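Long-range contacts in putative deoxyribonuclease yjjV (Escherichia coli, PDB 1ZZM), which probably hydrolyses ester bonds as a putative metal-dependent deoxyribonuclease of the TatD family, binding two divalent metal cations per subunit: residues 9-14 with 39-44; 47-52 with 61-66. All blocks are in the same frame, centred on the assembly; numbering follows the deposited sequence.

Contact 1. Residues 9-14 with 39-44; sequences HCHFDF and PATEAE. With ZN (zinc ion), chain B.
The HxH metal motif that follows strand 5-7 meets the end of strand 33-39 here, at the mouth of a TIM-barrel-like hydrolase. H9 NE2 binds one zinc ion at 2.1 Å and H11 NE2 binds it at 2.0 Å; water 3 is a further ligand, and E97 and D207 belong to the same site. P39 packs against this pair from the barrel wall. Its CG sits over the centre of one face of the H9 ring, 3.8 Å from the centroid and 14° off the normal, a CH-pi contact that backs the imidazole while H157 stacks on the ring too. The same P39 CG comes to 3.9 Å from H11 CE1, bridging the two ligands. The H9 side chain is extended, CG opposite the backbone N (chi1 -166°), which carries NE2 to the metal and puts the ring beside P39. H11 is fixed at its other nitrogen: ND1 donates in the ring plane to water 1, 2.8 Å away, which in turn donates to P39 O and to D13 OD1. A second-shell carboxylate and a strand-end carbonyl thus set the ring's rotation through one water. A glycine here in place of P39 removes the ring over H9 and would probably leave a gap against that imidazole, then less firmly held from that side. Water 2 donates to D13 OD2 and lies 3.1 Å from T41 OG1. T41 CG2 lies obliquely against the H11 ring at 3.8 Å from CE1, while T41 OG1 meets the edge of F14 at CZ. H11, F14 and T41 also line the pocket holding a polyethylene glycol fragment, an arrangement consistent with the metal site of TatD-type barrels in the metallo-dependent hydrolase superfamily.

Contact 2. Residues 47-52 with 61-66; sequences ARVLAL and AALGLH
V49 points its CB from helix 46-55 toward the strand, and one of its methyls does most of the touching. CG1 stands anti to the backbone N (chi1 170°), which sends it onto A61 CB at 3.6 Å; the small alanine side chain faces the helix and lets the valine come close to the strand. The same V49 CG1 lies 3.9 Å from the carbonyl oxygen A62 O and reaches the fringe of L63, 4.4 Å from its CD2. A62 itself turns its methyl away from the helix, in keeping with the alternation of a strand. One residue on from V49, L50 leaves the helix at a slant and crosses L63 at about a right angle. A single methyl, L50 CD2, settles against the branched end of the other leucine, 3.9 Å from both L63 CD1 and L63 CD2. Valine on alanine and leucine across leucine make the contact wholly apolar in its side chains, and no hydrogen bond spans it. The helix segment runs nearly antiparallel to strand 61-63, at 158°, with axes 8.3 Å apart, as part of a beta-alpha-beta unit. Strand 33-39 lies alongside, V38 pairing with A62 by a backbone hydrogen bond. L63 also packs on L81 and A84 of helix 75-87, so it is wedged between two successive helices on the outside of the barrel.

Contact 1 closes before contact 2 opens along the chain, and their centres lie 6 Å apart on the same side of the chain's centre. Strands 5-7, 33-39 and 59-63 are successive neighbours in one parallel sheet: contact 1 joins the loops leaving the first two, contact 2 sets helix 46-55 against the third. A40 N, 2.9 Å from A62 O, probably hydrogen-bonds to it and ties the end of strand 33-39 to strand 59-63. Side chains connect them as well: D13 OD2 forms a salt bridge with R48 NE, and F14 has a cation-pi contact with R48. The helix packed outside the sheet is thereby fastened to the zinc-binding loop at its rim.

Contact 1. Residues 9-14 with 39-44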
# COMPACT_ATOMS: atom_id res chain seq x y z
N HIS A 9 -1.03 4.39 -0.23
CA HIS A 9 0.19 3.88 0.40
C HIS A 9 1.24 4.99 0.47
O HIS A 9 1.97 5.22 -0.48
CB HIS A 9 0.72 2.71 -0.44
CG HIS A 9 1.75 1.87 0.26
ND1 HIS A 9 1.48 0.63 0.78
CD2 HIS A 9 3.07 2.10 0.50
CE1 HIS A 9 2.58 0.12 1.31
NE2 HIS A 9 3.55 1.00 1.16
N CYS A 10 1.28 5.70 1.59
CA CYS A 10 2.27 6.75 1.75
C CYS A 10 2.82 6.69 3.17
O CYS A 10 2.05 6.73 4.14
CB CYS A 10 1.64 8.13 1.49
SG CYS A 10 2.83 9.51 1.77
N HIS A 11 4.14 6.59 3.30
CA HIS A 11 4.78 6.52 4.62
C HIS A 11 4.92 7.95 5.12
O HIS A 11 6.02 8.51 5.24
CB HIS A 11 6.13 5.83 4.48
CG HIS A 11 6.01 4.37 4.16
ND1 HIS A 11 5.68 3.43 5.11
CD2 HIS A 11 6.05 3.71 2.98
CE1 HIS A 11 5.51 2.26 4.53
NE2 HIS A 11 5.72 2.40 3.24
N PHE A 12 3.78 8.54 5.41
CA PHE A 12 3.68 9.93 5.83
C PHE A 12 4.26 10.28 7.20
O PHE A 12 4.30 11.46 7.56
CB PHE A 12 2.22 10.32 5.78
CG PHE A 12 1.97 11.80 5.61
CD1 PHE A 12 2.17 12.40 4.38
CD2 PHE A 12 1.50 12.57 6.68
CE1 PHE A 12 1.91 13.77 4.20
CE2 PHE A 12 1.24 13.94 6.52
CZ PHE A 12 1.44 14.54 5.29
N ASP A 13 4.69 9.28 7.97
CA ASP A 13 5.28 9.52 9.28
C ASP A 13 6.80 9.63 9.19
O ASP A 13 7.48 9.83 10.20
CB ASP A 13 4.89 8.41 10.28
CG ASP A 13 5.23 7.02 9.78
OD1 ASP A 13 4.99 6.71 8.59
OD2 ASP A 13 5.71 6.22 10.61
N PHE A 14 7.33 9.48 7.99
CA PHE A 14 8.77 9.61 7.77
C PHE A 14 9.09 10.95 7.09
O PHE A 14 8.20 11.64 6.59
CB PHE A 14 9.28 8.52 6.83
CG PHE A 14 9.41 7.16 7.47
CD1 PHE A 14 8.28 6.36 7.69
CD2 PHE A 14 10.67 6.69 7.85
CE1 PHE A 14 8.42 5.09 8.31
CE2 PHE A 14 10.80 5.44 8.46
CZ PHE A 14 9.68 4.63 8.69
N PRO A 39 0.63 3.22 6.11
CA PRO A 39 0.88 1.91 6.72
C PRO A 39 2.11 1.95 7.62
O PRO A 39 3.14 2.54 7.25
CB PRO A 39 1.06 1.01 5.51
CG PRO A 39 1.64 1.90 4.46
CD PRO A 39 1.15 3.30 4.74
N ALA A 40 2.02 1.36 8.80
CA ALA A 40 3.19 1.39 9.71
C ALA A 40 4.24 0.39 9.25
O ALA A 40 3.95 -0.47 8.40
CB ALA A 40 2.78 1.09 11.11
N THR A 41 5.44 0.50 9.82
CA THR A 41 6.56 -0.39 9.49
C THR A 41 7.04 -1.23 10.66
O THR A 41 7.66 -2.27 10.47
CB THR A 41 7.76 0.43 9.00
OG1 THR A 41 8.10 1.41 10.00
CG2 THR A 41 7.42 1.14 7.64
N GLU A 42 6.74 -0.78 11.87
CA GLU A 42 7.20 -1.47 13.06
C GLU A 42 6.48 -0.95 14.28
O GLU A 42 6.00 0.19 14.26
CB GLU A 42 8.72 -1.27 13.26
CG GLU A 42 9.12 0.18 13.57
CD GLU A 42 10.62 0.31 13.85
OE1 GLU A 42 11.10 -0.20 14.89
OE2 GLU A 42 11.32 0.90 13.01
N ALA A 43 6.46 -1.75 15.34
CA ALA A 43 5.71 -1.41 16.55
C ALA A 43 6.11 -0.08 17.17
O ALA A 43 5.28 0.61 17.71
CB ALA A 43 5.85 -2.55 17.60
N GLU A 44 7.38 0.26 17.09
CA GLU A 44 7.82 1.52 17.66
C GLU A 44 7.17 2.72 16.97
O GLU A 44 7.10 3.79 17.56
CB GLU A 44 9.34 1.62 17.59
CG GLU A 44 9.87 2.98 17.91
CD GLU A 44 11.38 3.02 17.96
OE1 GLU A 44 12.03 2.62 16.96
OE2 GLU A 44 11.92 3.43 19.01
ZN ZN B . 5.49 0.91 1.92
O HOH W 1 5.22 4.28 7.71
O HOH W 2 5.83 3.47 10.36
O HOH W 3 7.15 -0.13 1.39

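Contact 2. Residues 47-52 with 61-66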
# COMPACT_ATOMS: atom_id res chain seq x y z
N ALA A 47 2.37 4.33 17.55
CA ALA A 47 1.83 5.53 18.15
C ALA A 47 1.79 6.72 17.21
O ALA A 47 0.78 7.39 17.14
CB ALA A 47 2.63 5.90 19.41
N ARG A 48 2.88 6.99 16.51
CA ARG A 48 2.90 8.13 15.61
C ARG A 48 1.97 7.98 14.38
O ARG A 48 1.44 8.97 13.87
CB ARG A 48 4.34 8.42 15.20
CG ARG A 48 4.96 7.48 14.17
CD ARG A 48 6.46 7.83 14.02
NE ARG A 48 7.05 7.20 12.85
CZ ARG A 48 8.33 7.32 12.50
NH1 ARG A 48 9.15 8.06 13.25
NH2 ARG A 48 8.77 6.78 11.38
N VAL A 49 1.77 6.74 13.91
CA VAL A 49 0.90 6.51 12.78
C VAL A 49 -0.55 6.67 13.27
O VAL A 49 -1.37 7.29 12.60
CB VAL A 49 1.15 5.10 12.16
CG1 VAL A 49 0.05 4.72 11.10
CG2 VAL A 49 2.50 5.13 11.48
N LEU A 50 -0.84 6.14 14.46
CA LEU A 50 -2.20 6.28 15.00
C LEU A 50 -2.48 7.76 15.26
O LEU A 50 -3.59 8.22 15.01
CB LEU A 50 -2.36 5.50 16.31
CG LEU A 50 -2.44 3.96 16.21
CD1 LEU A 50 -2.91 3.40 17.55
CD2 LEU A 50 -3.45 3.53 15.15
N ALA A 51 -1.49 8.50 15.76
CA ALA A 51 -1.70 9.93 16.03
C ALA A 51 -2.00 10.67 14.73
O ALA A 51 -2.85 11.54 14.72
CB ALA A 51 -0.47 10.55 16.70
N LEU A 52 -1.30 10.33 13.65
CA LEU A 52 -1.56 10.98 12.36
C LEU A 52 -3.02 10.75 11.97
O LEU A 52 -3.72 11.69 11.58
CB LEU A 52 -0.66 10.40 11.25
CG LEU A 52 0.80 10.85 11.20
CD1 LEU A 52 1.55 10.15 10.03
CD2 LEU A 52 0.77 12.38 11.00
N ALA A 61 -4.98 4.95 8.67
CA ALA A 61 -3.81 4.14 9.02
C ALA A 61 -3.96 2.63 8.86
O ALA A 61 -5.07 2.12 8.78
CB ALA A 61 -3.45 4.44 10.48
N ALA A 62 -2.80 1.95 8.82
CA ALA A 62 -2.71 0.51 8.82
C ALA A 62 -1.56 0.25 9.83
O ALA A 62 -0.60 1.05 9.90
CB ALA A 62 -2.36 -0.04 7.44
N LEU A 63 -1.68 -0.81 10.62
CA LEU A 63 -0.67 -1.19 11.61
C LEU A 63 -0.19 -2.58 11.23
O LEU A 63 -0.98 -3.48 10.87
CB LEU A 63 -1.26 -1.24 13.02
CG LEU A 63 -1.89 0.05 13.54
CD1 LEU A 63 -2.44 -0.19 14.95
CD2 LEU A 63 -0.82 1.16 13.53
N GLY A 64 1.12 -2.76 11.31
CA GLY A 64 1.69 -4.03 10.93
C GLY A 64 3.19 -3.90 11.00
O GLY A 64 3.75 -2.80 11.22
N LEU A 65 3.85 -5.02 10.75
CA LEU A 65 5.31 -5.11 10.84
C LEU A 65 5.91 -5.46 9.46
O LEU A 65 5.71 -6.55 8.97
CB LEU A 65 5.62 -6.21 11.87
CG LEU A 65 4.90 -6.09 13.23
CD1 LEU A 65 5.15 -7.34 14.07
CD2 LEU A 65 5.40 -4.87 14.01
N HIS A 66 6.64 -4.49 8.89
CA HIS A 66 7.26 -4.53 7.56
C HIS A 66 8.44 -5.50 7.48
O HIS A 66 9.29 -5.53 8.38
CB HIS A 66 7.68 -3.09 7.21
CG HIS A 66 7.95 -2.86 5.75
ND1 HIS A 66 8.97 -3.50 5.07
CD2 HIS A 66 7.42 -1.96 4.88
CE1 HIS A 66 9.06 -3.01 3.84
NE2 HIS A 66 8.13 -2.07 3.70